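Local coordinates for protein light Chain (Clostridium botulinum, PDB 6BVD) that is the zinc-dependent protease domain of the mosaic botulinum neurotoxin HA and, as in other toxins of this family, probably cleaves a neuronal SNARE protein, at residues 134-139 with 170-175; 120-125 with 180-185; 116-121 with 152-157; 22-27 with 36-41. All coordinates share one frame; numbering follows the deposited sequence.

Interaction 1: residues 134-139 with 170-175; sequences NRTVSF and GGIIYS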
loop_
_atom_site.group_PDB
_atom_site.type_symbol
_atom_site.label_atom_id
_atom_site.label_comp_id
_atom_site.label_asym_id
_atom_site.label_seq_id
_atom_site.Cartn_x
_atom_site.Cartn_y
_atom_site.Cartn_z
ATOM N N ASN A 134 7.787 37.688 -2.008
ATOM C CA ASN A 134 8.837 37.428 -2.975
ATOM C C ASN A 134 9.004 35.906 -3.209
ATOM O O ASN A 134 8.407 35.073 -2.486
ATOM C CB ASN A 134 10.147 38.087 -2.543
ATOM C CG ASN A 134 10.717 37.506 -1.265
ATOM O OD1 ASN A 134 11.102 36.338 -1.234
ATOM N ND2 ASN A 134 10.851 38.336 -0.226
ATOM N N ARG A 135 9.802 35.553 -4.219
ATOM C CA ARG A 135 9.803 34.206 -4.766
ATOM C C ARG A 135 10.445 33.164 -3.871
ATOM O O ARG A 135 10.323 31.958 -4.161
ATOM C CB ARG A 135 10.499 34.172 -6.114
ATOM C CG ARG A 135 11.974 34.440 -6.031
ATOM C CD ARG A 135 12.664 33.833 -7.209
ATOM N NE ARG A 135 12.527 34.685 -8.392
ATOM C CZ ARG A 135 13.507 35.413 -8.919
ATOM N NH1 ARG A 135 14.701 35.484 -8.337
ATOM N NH2 ARG A 135 13.258 36.152 -9.988
ATOM N N THR A 136 11.075 33.582 -2.782
ATOM C CA THR A 136 11.655 32.587 -1.851
ATOM C C THR A 136 10.652 31.989 -0.860
ATOM O O THR A 136 10.975 30.991 -0.213
ATOM C CB THR A 136 12.814 33.173 -1.008
ATOM O OG1 THR A 136 12.364 34.262 -0.185
ATOM C CG2 THR A 136 14.023 33.615 -1.911
ATOM N N VAL A 137 9.462 32.603 -0.719
ATOM C CA VAL A 137 8.476 32.151 0.260
ATOM C C VAL A 137 7.050 31.960 -0.328
ATOM O O VAL A 137 6.271 31.205 0.212
ATOM C CB VAL A 137 8.390 33.127 1.469
ATOM C CG1 VAL A 137 9.660 33.053 2.289
ATOM C CG2 VAL A 137 8.093 34.602 1.008
ATOM N N SER A 138 6.723 32.588 -1.454
ATOM C CA SER A 138 5.407 32.352 -2.028
ATOM C C SER A 138 5.433 32.396 -3.552
ATOM O O SER A 138 6.429 32.792 -4.161
ATOM C CB SER A 138 4.408 33.373 -1.447
ATOM O OG SER A 138 4.741 34.655 -1.906
ATOM N N PHE A 139 4.360 31.916 -4.180
ATOM C CA PHE A 139 4.230 31.945 -5.641
ATOM C C PHE A 139 2.784 32.168 -6.067
ATOM O O PHE A 139 1.849 31.868 -5.304
ATOM C CB PHE A 139 4.756 30.648 -6.277
ATOM C CG PHE A 139 4.299 29.386 -5.566
ATOM C CD1 PHE A 139 3.062 28.819 -5.842
ATOM C CD2 PHE A 139 5.129 28.767 -4.625
ATOM C CE1 PHE A 139 2.617 27.655 -5.195
ATOM C CE2 PHE A 139 4.702 27.596 -3.957
ATOM C CZ PHE A 139 3.428 27.045 -4.239
ATOM N N GLY A 170 18.005 22.062 -4.792
ATOM C CA GLY A 170 18.468 23.439 -4.811
ATOM C C GLY A 170 17.549 24.385 -4.061
ATOM O O GLY A 170 16.425 24.021 -3.785
ATOM N N GLY A 171 18.027 25.590 -3.704
ATOM C CA GLY A 171 17.177 26.549 -2.997
ATOM C C GLY A 171 16.779 27.686 -3.945
ATOM O O GLY A 171 17.140 27.654 -5.131
ATOM N N ILE A 172 16.080 28.699 -3.428
ATOM C CA ILE A 172 15.674 29.841 -4.256
ATOM C C ILE A 172 16.374 31.129 -3.840
ATOM O O ILE A 172 16.612 31.369 -2.648
ATOM C CB ILE A 172 14.138 30.032 -4.205
ATOM C CG1 ILE A 172 13.410 28.735 -4.632
ATOM C CG2 ILE A 172 13.727 31.249 -5.082
ATOM C CD1 ILE A 172 13.715 28.275 -6.072
ATOM N N ILE A 173 16.729 31.953 -4.836
ATOM C CA ILE A 173 17.428 33.205 -4.648
ATOM C C ILE A 173 16.500 34.437 -4.702
ATOM O O ILE A 173 15.639 34.515 -5.565
ATOM C CB ILE A 173 18.527 33.339 -5.724
ATOM C CG1 ILE A 173 19.597 32.278 -5.499
ATOM C CG2 ILE A 173 19.109 34.763 -5.751
ATOM C CD1 ILE A 173 20.434 32.001 -6.733
ATOM N N TYR A 174 16.690 35.376 -3.772
ATOM C CA TYR A 174 15.973 36.661 -3.766
ATOM C C TYR A 174 16.881 37.759 -4.322
ATOM O O TYR A 174 18.051 37.852 -3.946
ATOM C CB TYR A 174 15.499 37.011 -2.337
ATOM C CG TYR A 174 14.839 38.360 -2.153
ATOM C CD1 TYR A 174 13.719 38.722 -2.901
ATOM C CD2 TYR A 174 15.301 39.262 -1.194
ATOM C CE1 TYR A 174 13.105 39.959 -2.729
ATOM C CE2 TYR A 174 14.679 40.503 -1.001
ATOM C CZ TYR A 174 13.585 40.848 -1.778
ATOM O OH TYR A 174 12.959 42.077 -1.618
ATOM N N SER A 175 16.354 38.564 -5.238
ATOM C CA SER A 175 17.089 39.703 -5.726
ATOM C C SER A 175 16.227 40.952 -5.700
ATOM O O SER A 175 15.535 41.227 -6.672
ATOM C CB SER A 175 17.613 39.482 -7.130
ATOM O OG SER A 175 18.373 40.639 -7.495
HETATM O O HOH W 1 9.871 40.886 -0.568
#
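Arg135 makes the polar link between the two segments: its NH1 donates to the carbonyl O of Ile173 at 3.1 Å, with an N-H...O angle of 160°. The oxygen lies in the guanidinium plane, while the donor is tilted from the plane of the carbonyl. A bend at chi3 (80°) turns the end of the arginine onto this oxygen, and NE faces away to a salt bridge with Glu30, so two partners fix the rotation of the group.

The stacked contact is between an amide and a ring. The Asn134 side chain lies over one face of Tyr174, the two planes 29° apart, with ND2 3.7 Å from CE1 and displaced toward the rim. Within its own segment Asn134 OD1 accepts from the backbone N of Thr136, closing an Asx turn, and also from Thr136 OG1 at 2.6 Å. These two bonds fix the rotation of the amide, which lies tilted over the ring. ND2 also donates to a water that makes a weak bond with Tyr174 OH.

Apolar contacts fill in between. Thr136 CG2 packs 3.7 Å from Tyr174 CB and reaches the backbone between Ile172 and Tyr174. On the other flank the CG2 branch of Ile172 meets Arg135 CD at 3.5 Å, and its CG1 branch leads away.

With a single direct hydrogen bond across it, the contact relies on side chains that are also anchored otherwise: the Asx turn orients the amide for stacking, and the salt bridge to Glu30 probably holds the guanidinium turned so that NH1 meets the carbonyl of Ile173.

Interaction 2: residues 120-125 with 180-185; sequences LGNSYT and MEATPY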
loop_
_atom_site.group_PDB
_atom_site.type_symbol
_atom_site.label_atom_id
_atom_site.label_comp_id
_atom_site.label_asym_id
_atom_site.label_seq_id
_atom_site.Cartn_x
_atom_site.Cartn_y
_atom_site.Cartn_z
ATOM N N LEU A 120 9.695 34.111 7.198
ATOM C CA LEU A 120 9.152 35.179 6.318
ATOM C C LEU A 120 10.093 36.401 6.321
ATOM O O LEU A 120 9.802 37.471 6.881
ATOM C CB LEU A 120 7.710 35.559 6.739
ATOM C CG LEU A 120 6.676 34.418 6.622
ATOM C CD1 LEU A 120 5.238 34.857 7.089
ATOM C CD2 LEU A 120 6.605 33.772 5.230
ATOM N N GLY A 121 11.279 36.222 5.743
ATOM C CA GLY A 121 12.217 37.324 5.670
ATOM C C GLY A 121 13.592 36.768 5.394
ATOM O O GLY A 121 13.790 35.541 5.483
ATOM N N ASN A 122 14.516 37.650 5.034
ATOM C CA ASN A 122 15.890 37.222 4.793
ATOM C C ASN A 122 16.864 38.378 5.018
ATOM O O ASN A 122 16.475 39.433 5.544
ATOM C CB ASN A 122 16.021 36.634 3.387
ATOM C CG ASN A 122 15.617 37.627 2.283
ATOM O OD1 ASN A 122 16.282 38.620 2.063
ATOM N ND2 ASN A 122 14.550 37.311 1.555
ATOM N N SER A 123 18.139 38.206 4.635
ATOM C CA SER A 123 19.117 39.235 4.940
ATOM C C SER A 123 18.766 40.613 4.392
ATOM O O SER A 123 19.079 41.603 5.025
ATOM C CB SER A 123 20.503 38.827 4.428
ATOM O OG SER A 123 20.942 37.741 5.220
ATOM N N TYR A 124 18.080 40.652 3.258
ATOM C CA TYR A 124 17.770 41.898 2.558
ATOM C C TYR A 124 16.300 42.308 2.638
ATOM O O TYR A 124 15.814 42.986 1.724
ATOM C CB TYR A 124 18.164 41.753 1.100
ATOM C CG TYR A 124 19.657 41.579 0.941
ATOM C CD1 TYR A 124 20.550 42.265 1.761
ATOM C CD2 TYR A 124 20.171 40.698 0.019
ATOM C CE1 TYR A 124 21.959 42.097 1.620
ATOM C CE2 TYR A 124 21.568 40.520 -0.116
ATOM C CZ TYR A 124 22.437 41.218 0.687
ATOM O OH TYR A 124 23.815 41.022 0.539
ATOM N N THR A 125 15.608 41.917 3.714
ATOM C CA THR A 125 14.242 42.422 3.973
ATOM C C THR A 125 14.229 43.093 5.350
ATOM O O THR A 125 15.146 42.885 6.151
ATOM C CB THR A 125 13.154 41.302 3.889
ATOM O OG1 THR A 125 13.377 40.300 4.889
ATOM C CG2 THR A 125 13.125 40.640 2.518
ATOM N N MET A 180 21.634 42.165 -6.758
ATOM C CA MET A 180 21.980 41.554 -5.497
ATOM C C MET A 180 21.370 40.156 -5.340
ATOM O O MET A 180 20.274 39.891 -5.842
ATOM C CB MET A 180 21.496 42.478 -4.397
ATOM C CG MET A 180 22.161 42.359 -3.057
ATOM S SD MET A 180 21.462 43.698 -2.081
ATOM C CE MET A 180 21.493 44.891 -3.377
ATOM N N GLU A 181 22.031 39.271 -4.598
ATOM C CA GLU A 181 21.502 37.912 -4.436
ATOM C C GLU A 181 21.537 37.444 -2.988
ATOM O O GLU A 181 22.588 37.398 -2.350
ATOM C CB GLU A 181 22.256 36.925 -5.332
ATOM C CG GLU A 181 21.931 37.096 -6.792
ATOM C CD GLU A 181 22.485 35.990 -7.674
ATOM O OE1 GLU A 181 22.899 34.941 -7.142
ATOM O OE2 GLU A 181 22.518 36.182 -8.909
ATOM N N ALA A 182 20.351 37.185 -2.458
ATOM C CA ALA A 182 20.213 36.594 -1.144
ATOM C C ALA A 182 19.928 35.108 -1.308
ATOM O O ALA A 182 19.151 34.697 -2.196
ATOM C CB ALA A 182 19.107 37.269 -0.361
ATOM N N THR A 183 20.547 34.298 -0.454
ATOM C CA THR A 183 20.278 32.858 -0.444
ATOM C C THR A 183 19.813 32.426 0.944
ATOM O O THR A 183 20.576 31.851 1.713
ATOM C CB THR A 183 21.547 32.055 -0.850
ATOM O OG1 THR A 183 22.612 32.413 0.027
ATOM C CG2 THR A 183 21.945 32.408 -2.252
ATOM N N PRO A 184 18.544 32.723 1.281
ATOM C CA PRO A 184 18.111 32.497 2.657
ATOM C C PRO A 184 18.173 31.037 3.100
ATOM O O PRO A 184 18.253 30.836 4.295
ATOM C CB PRO A 184 16.644 33.001 2.682
ATOM C CG PRO A 184 16.293 33.262 1.201
ATOM C CD PRO A 184 17.580 33.511 0.492
ATOM N N TYR A 185 18.139 30.078 2.174
ATOM C CA TYR A 185 18.252 28.681 2.521
ATOM C C TYR A 185 19.656 28.263 3.037
ATOM O O TYR A 185 19.822 27.086 3.470
ATOM C CB TYR A 185 17.860 27.813 1.316
ATOM C CG TYR A 185 18.715 28.076 0.107
ATOM C CD1 TYR A 185 19.836 27.280 -0.157
ATOM C CD2 TYR A 185 18.433 29.133 -0.768
ATOM C CE1 TYR A 185 20.618 27.491 -1.250
ATOM C CE2 TYR A 185 19.209 29.338 -1.858
ATOM C CZ TYR A 185 20.301 28.531 -2.105
ATOM O OH TYR A 185 21.101 28.766 -3.196
#
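A Met-aromatic contact joins two loops here, the one running from helix 104-115 to strand 129-130 and the one between strands 168-171 and 193-196. Met180 SD sits over the centre of the Tyr124 ring, 3.7 Å from its centroid and 10° off the ring normal. The methionine runs extended as far as SD, with CG anti to the backbone N (chi1 -157°), which also lays CG against Tyr124 CE2 at 3.5 Å. Farther round the ring, Ala182 CB approaches CD2 of Tyr124 obliquely at 3.6 Å, and the carbonyl O of Glu181 lies near the ring plane at its edge.

Tyr124 is carried by a type I turn from Asn122 to Thr125. Asn122 OD1 accepts from the backbone N of Tyr124 at 3.0 Å, forming an Asx turn, while Thr125 OG1 takes the backbone N-H of Asn122 at 2.9 Å with an angle of 166°. Burial deepens from the exposed Tyr124 toward Asn122, whose CB rests on Pro184 CB at 3.8 Å and whose amide also touches Tyr174.

All the direct contacts across this pair are van der Waals or sulfur-aromatic, whereas the hydrogen bonds stay within the turn. The polar groups probably shape the turn and so set the direction of the tyrosine; the thioether of Met180 and the methyl of Ala182 provide the surface Tyr124 meets, while Pro184 backs Asn122.

Interaction 3: residues 116-121 with 152-157; sequences AIPYLG and MANLII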
loop_
_atom_site.group_PDB
_atom_site.type_symbol
_atom_site.label_atom_id
_atom_site.label_comp_id
_atom_site.label_asym_id
_atom_site.label_seq_id
_atom_site.Cartn_x
_atom_site.Cartn_y
_atom_site.Cartn_z
ATOM N N ALA A 116 8.530 22.424 8.555
ATOM C CA ALA A 116 9.669 23.377 8.655
ATOM C C ALA A 116 9.519 24.497 7.624
ATOM O O ALA A 116 10.358 24.674 6.749
ATOM C CB ALA A 116 11.020 22.691 8.468
ATOM N N ILE A 117 8.474 25.283 7.757
ATOM C CA ILE A 117 8.257 26.352 6.779
ATOM C C ILE A 117 9.380 27.439 6.805
ATOM O O ILE A 117 9.958 27.749 7.845
ATOM C CB ILE A 117 6.910 27.000 7.022
ATOM C CG1 ILE A 117 6.949 27.764 8.333
ATOM C CG2 ILE A 117 5.754 25.932 7.023
ATOM C CD1 ILE A 117 5.796 28.763 8.458
ATOM N N PRO A 118 9.708 28.028 5.655
ATOM C CA PRO A 118 10.738 29.087 5.665
ATOM C C PRO A 118 10.385 30.316 6.525
ATOM O O PRO A 118 9.202 30.609 6.684
ATOM C CB PRO A 118 10.829 29.497 4.200
ATOM C CG PRO A 118 10.372 28.321 3.464
ATOM C CD PRO A 118 9.292 27.687 4.287
ATOM N N TYR A 119 11.377 30.986 7.104
ATOM C CA TYR A 119 11.143 32.247 7.807
ATOM C C TYR A 119 10.655 33.275 6.791
ATOM O O TYR A 119 11.149 33.290 5.669
ATOM C CB TYR A 119 12.409 32.758 8.502
ATOM C CG TYR A 119 12.177 33.999 9.362
ATOM C CD1 TYR A 119 11.724 33.878 10.662
ATOM C CD2 TYR A 119 12.307 35.291 8.830
ATOM C CE1 TYR A 119 11.484 34.994 11.452
ATOM C CE2 TYR A 119 12.040 36.406 9.611
ATOM C CZ TYR A 119 11.632 36.252 10.922
ATOM O OH TYR A 119 11.394 37.354 11.719
ATOM N N LEU A 120 9.695 34.111 7.198
ATOM C CA LEU A 120 9.152 35.179 6.318
ATOM C C LEU A 120 10.093 36.401 6.321
ATOM O O LEU A 120 9.802 37.471 6.881
ATOM C CB LEU A 120 7.710 35.559 6.739
ATOM C CG LEU A 120 6.676 34.418 6.622
ATOM C CD1 LEU A 120 5.238 34.857 7.089
ATOM C CD2 LEU A 120 6.605 33.772 5.230
ATOM N N GLY A 121 11.279 36.222 5.743
ATOM C CA GLY A 121 12.217 37.324 5.670
ATOM C C GLY A 121 13.592 36.768 5.394
ATOM O O GLY A 121 13.790 35.541 5.483
ATOM N N MET A 152 1.880 29.929 -0.191
ATOM C CA MET A 152 3.174 29.505 0.349
ATOM C C MET A 152 3.310 27.985 0.233
ATOM O O MET A 152 2.303 27.295 0.212
ATOM C CB MET A 152 3.330 29.944 1.807
ATOM C CG MET A 152 3.275 31.465 2.022
ATOM S SD MET A 152 3.482 31.916 3.755
ATOM C CE MET A 152 4.766 30.778 4.287
ATOM N N ALA A 153 4.541 27.472 0.137
ATOM C CA ALA A 153 4.788 26.009 0.167
ATOM C C ALA A 153 6.274 25.804 0.501
ATOM O O ALA A 153 7.020 26.777 0.591
ATOM C CB ALA A 153 4.445 25.338 -1.174
ATOM N N ASN A 154 6.697 24.557 0.722
ATOM C CA ASN A 154 8.090 24.303 1.104
ATOM C C ASN A 154 8.915 23.686 -0.032
ATOM O O ASN A 154 10.140 23.833 -0.071
ATOM C CB ASN A 154 8.140 23.352 2.353
ATOM C CG ASN A 154 7.525 23.980 3.612
ATOM O OD1 ASN A 154 7.312 25.219 3.705
ATOM N ND2 ASN A 154 7.257 23.130 4.616
ATOM N N LEU A 155 8.271 22.969 -0.935
ATOM C CA LEU A 155 9.009 22.140 -1.886
ATOM C C LEU A 155 8.245 21.913 -3.191
ATOM O O LEU A 155 7.062 21.619 -3.187
ATOM C CB LEU A 155 9.336 20.752 -1.242
ATOM C CG LEU A 155 9.911 19.700 -2.197
ATOM C CD1 LEU A 155 11.247 20.086 -2.812
ATOM C CD2 LEU A 155 10.055 18.323 -1.411
ATOM N N ILE A 156 8.948 22.043 -4.308
ATOM C CA ILE A 156 8.409 21.718 -5.610
ATOM C C ILE A 156 9.334 20.715 -6.277
ATOM O O ILE A 156 10.533 20.983 -6.460
ATOM C CB ILE A 156 8.281 22.980 -6.492
ATOM C CG1 ILE A 156 7.379 24.009 -5.789
ATOM C CG2 ILE A 156 7.791 22.590 -7.887
ATOM C CD1 ILE A 156 7.333 25.348 -6.498
ATOM N N ILE A 157 8.772 19.571 -6.652
ATOM C CA ILE A 157 9.516 18.482 -7.286
ATOM C C ILE A 157 9.200 18.441 -8.750
ATOM O O ILE A 157 8.039 18.430 -9.104
ATOM C CB ILE A 157 9.171 17.084 -6.681
ATOM C CG1 ILE A 157 9.404 17.063 -5.151
ATOM C CG2 ILE A 157 10.019 15.980 -7.422
ATOM C CD1 ILE A 157 8.863 15.728 -4.422
#
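Met152 begins the contact by meeting Leu120 methyl to methyl, its CE 3.6 Å from Leu120 CD2, with SD a little farther from the same carbon. The two side chains cross at about a right angle. The methionine is extended through chi2 and then bends at chi3 (40°), which turns CE toward the leucine. Leu120 is the centre of an inverse gamma turn, and its side chain also packs on Phe316 and Tyr320 of helix 313-323.

Ala153 adds little, as its CB points away from 116-121 and touches Trp46 of strand 45-48.

Asn154 carries most of the rest. Its OD1 lies 3.2 Å from Pro118 CD and 3.4 Å from Ile117 CA, so the amide oxygen rests on carbon atoms at the Ile117-Pro118 junction. ND2 faces the other way and donates to the carbonyl O of Ile113, near the end of helix 104-115. That bond fixes the turn of the amide and so holds OD1 against the proline. Ile117 CG2 comes alongside, 3.7 Å from OD1 of Asn154.

From Leu155 onward the chain leaves 116-121 and enters strand 155-158, where Leu155 packs on Leu230 and Val233 of helix 222-237. In the clostridial neurotoxin protease fold this is buried packing of the loop leaving helix 104-115 against Met152 and the connection that follows it, between two strands of the mixed sheet, beside the helix that supplies both zinc-binding histidines.

Interaction 4: residues 22-27 with 36-41; sequences IYIRPP and FKAFQI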
loop_
_atom_site.group_PDB
_atom_site.type_symbol
_atom_site.label_atom_id
_atom_site.label_comp_id
_atom_site.label_asym_id
_atom_site.label_seq_id
_atom_site.Cartn_x
_atom_site.Cartn_y
_atom_site.Cartn_z
ATOM N N ILE A 22 -3.809 22.464 -8.934
ATOM C CA ILE A 22 -3.924 23.867 -9.385
ATOM C C ILE A 22 -2.820 24.160 -10.386
ATOM O O ILE A 22 -1.914 23.359 -10.567
ATOM C CB ILE A 22 -3.809 24.890 -8.238
ATOM C CG1 ILE A 22 -2.432 24.773 -7.594
ATOM C CG2 ILE A 22 -4.879 24.710 -7.188
ATOM C CD1 ILE A 22 -2.312 25.578 -6.358
ATOM N N TYR A 23 -2.924 25.286 -11.093
ATOM C CA TYR A 23 -1.796 25.746 -11.911
ATOM C C TYR A 23 -0.863 26.624 -11.108
ATOM O O TYR A 23 -1.314 27.527 -10.389
ATOM C CB TYR A 23 -2.291 26.486 -13.159
ATOM C CG TYR A 23 -2.600 25.515 -14.283
ATOM C CD1 TYR A 23 -1.701 25.310 -15.331
ATOM C CD2 TYR A 23 -3.777 24.781 -14.279
ATOM C CE1 TYR A 23 -1.978 24.405 -16.346
ATOM C CE2 TYR A 23 -4.064 23.881 -15.283
ATOM C CZ TYR A 23 -3.171 23.702 -16.315
ATOM O OH TYR A 23 -3.481 22.804 -17.299
ATOM N N ILE A 24 0.447 26.394 -11.185
ATOM C CA ILE A 24 1.284 27.275 -10.401
ATOM C C ILE A 24 2.343 27.949 -11.265
ATOM O O ILE A 24 2.805 27.400 -12.256
ATOM C CB ILE A 24 1.966 26.555 -9.223
ATOM C CG1 ILE A 24 3.141 25.727 -9.688
ATOM C CG2 ILE A 24 0.992 25.699 -8.478
ATOM C CD1 ILE A 24 3.740 24.893 -8.547
ATOM N N ARG A 25 2.703 29.158 -10.876
ATOM C CA ARG A 25 3.770 29.927 -11.550
ATOM C C ARG A 25 5.021 29.740 -10.724
ATOM O O ARG A 25 5.152 30.377 -9.685
ATOM C CB ARG A 25 3.411 31.415 -11.647
ATOM C CG ARG A 25 4.385 32.216 -12.542
ATOM C CD ARG A 25 4.010 33.732 -12.582
ATOM N NE ARG A 25 4.280 34.388 -11.294
ATOM C CZ ARG A 25 4.173 35.696 -11.094
ATOM N NH1 ARG A 25 3.831 36.468 -12.103
ATOM N NH2 ARG A 25 4.428 36.226 -9.905
ATOM N N PRO A 26 5.927 28.839 -11.146
ATOM C CA PRO A 26 6.988 28.498 -10.186
ATOM C C PRO A 26 8.091 29.575 -10.113
ATOM O O PRO A 26 8.129 30.477 -10.952
ATOM C CB PRO A 26 7.497 27.109 -10.686
ATOM C CG PRO A 26 6.983 26.922 -12.030
ATOM C CD PRO A 26 5.931 27.981 -12.339
ATOM N N PRO A 27 8.944 29.525 -9.068
ATOM C CA PRO A 27 9.985 30.549 -8.930
ATOM C C PRO A 27 10.834 30.644 -10.201
ATOM O O PRO A 27 11.106 29.602 -10.827
ATOM C CB PRO A 27 10.813 30.077 -7.713
ATOM C CG PRO A 27 10.339 28.710 -7.423
ATOM C CD PRO A 27 8.967 28.552 -7.965
ATOM N N PHE A 36 2.140 26.061 -14.728
ATOM C CA PHE A 36 2.258 24.620 -14.911
ATOM C C PHE A 36 1.229 23.914 -14.041
ATOM O O PHE A 36 1.050 24.279 -12.876
ATOM C CB PHE A 36 3.652 24.106 -14.504
ATOM C CG PHE A 36 4.786 24.650 -15.345
ATOM C CD1 PHE A 36 5.355 23.890 -16.363
ATOM C CD2 PHE A 36 5.315 25.882 -15.069
ATOM C CE1 PHE A 36 6.408 24.382 -17.119
ATOM C CE2 PHE A 36 6.382 26.397 -15.815
ATOM C CZ PHE A 36 6.924 25.659 -16.853
ATOM N N LYS A 37 0.614 22.872 -14.580
ATOM C CA LYS A 37 -0.303 22.033 -13.799
ATOM C C LYS A 37 0.488 21.295 -12.699
ATOM O O LYS A 37 1.486 20.609 -12.987
ATOM C CB LYS A 37 -1.031 21.051 -14.711
ATOM C CG LYS A 37 -2.258 20.417 -14.059
ATOM C CD LYS A 37 -2.977 19.487 -14.983
ATOM C CE LYS A 37 -4.291 19.006 -14.362
ATOM N NZ LYS A 37 -5.084 18.207 -15.315
ATOM N N ALA A 38 0.066 21.467 -11.451
ATOM C CA ALA A 38 0.808 20.927 -10.287
ATOM C C ALA A 38 -0.090 20.140 -9.343
ATOM O O ALA A 38 -1.333 20.375 -9.290
ATOM C CB ALA A 38 1.505 22.085 -9.542
ATOM N N PHE A 39 0.533 19.197 -8.606
ATOM C CA PHE A 39 -0.181 18.163 -7.830
ATOM C C PHE A 39 0.379 18.124 -6.404
ATOM O O PHE A 39 1.579 17.973 -6.209
ATOM C CB PHE A 39 -0.059 16.801 -8.553
ATOM C CG PHE A 39 -0.557 16.826 -9.981
ATOM C CD1 PHE A 39 -1.805 16.330 -10.311
ATOM C CD2 PHE A 39 0.222 17.379 -10.992
ATOM C CE1 PHE A 39 -2.254 16.341 -11.601
ATOM C CE2 PHE A 39 -0.226 17.433 -12.276
ATOM C CZ PHE A 39 -1.478 16.909 -12.599
ATOM N N GLN A 40 -0.469 18.371 -5.410
ATOM C CA GLN A 40 -0.005 18.517 -4.042
ATOM C C GLN A 40 0.003 17.141 -3.403
ATOM O O GLN A 40 -1.015 16.666 -2.902
ATOM C CB GLN A 40 -0.878 19.467 -3.194
ATOM C CG GLN A 40 -0.117 19.949 -1.969
ATOM C CD GLN A 40 -0.869 20.908 -1.086
ATOM O OE1 GLN A 40 -0.319 21.395 -0.096
ATOM N NE2 GLN A 40 -2.127 21.207 -1.436
ATOM N N ILE A 41 1.157 16.496 -3.468
ATOM C CA ILE A 41 1.291 15.113 -2.978
ATOM C C ILE A 41 1.113 15.018 -1.464
ATOM O O ILE A 41 0.640 13.981 -0.923
ATOM C CB ILE A 41 2.705 14.532 -3.471
ATOM C CG1 ILE A 41 2.866 13.076 -3.017
ATOM C CG2 ILE A 41 3.830 15.416 -3.010
ATOM C CD1 ILE A 41 2.137 12.140 -3.891
HETATM O O HOH W 2 -6.017 20.658 -16.809
#
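Ile24 and Phe36 form one end of the hairpin's close backbone pairing: Ile24 N donates to Phe36 O at 2.8 Å, and Phe36 N returns a bond to Ile24 O at 2.9 Å. At the next hydrogen-bonded pair, Ala38 N reaches Ile22 O at 2.9 Å, nearly along the C=O axis, while the reverse bond from Ile22 N to Ala38 O is longer at 3.3 Å. Between them lies the non-hydrogen-bonded pair Tyr23-Lys37, where Tyr23 CA approaches the carbonyl O of Phe36.

The tight side carries Ile22, Ile24, Phe36 and Ala38. Ile24 CD1 packs on Ala38 CB at 3.7 Å. Past the strand, Pro26 CD meets Phe36 CD2 at 3.5 Å at the edge of the ring, the two side chains crossing at about a right angle. Tyr29 and Trp158 meet the same phenylalanine edge to face.

The opposite face, with Tyr23 and Lys37, is the more solvent-facing side, though still in close contact near the backbone, where Tyr23 CD1 lies 3.4 Å from Lys37 N. Lys37 CB lies over the tyrosine ring, 4.0 Å from its centroid, in a CH-pi contact. From there the lysine runs extended, with CG anti to N (chi1 -164°), carrying NZ beyond the ring to the carbonyls of Tyr12 and Asp14 and to a water.

In the mixed sheet the pair is flanked by strand 138-142 beside 21-24 and by strand 45-48 beside 36-40. Trp46 packs on Ile22 and Ala38, Val141 on Ile22 and Ile24, and Leu90 of helix 83-100 touches Phe39.

Overall arrangement
Interaction 4 closes first along the chain, as a local hairpin; interactions 2 and 3 then start from the same loop after helix 104-115. Interaction 1 is nested inside the loop closed by interaction 2, and its segments alternate with those of interaction 3. Interactions 1, 3 and 4 reach the mixed eight-stranded sheet, whereas interaction 2 joins loops alone. Centres of 1 and 2, and of 1 and 3, are about 9 Å apart; those of 2 and 4, about 24 Å. Interaction 1 is the hub: a probable hydrogen bond joins the backbones of Tyr174 and Ala182, Val137 meets Met152, and Ile172 packs on Pro27. The loops after helix 104-115 and strand 168-171 are thereby packed together and against segments of the sheet.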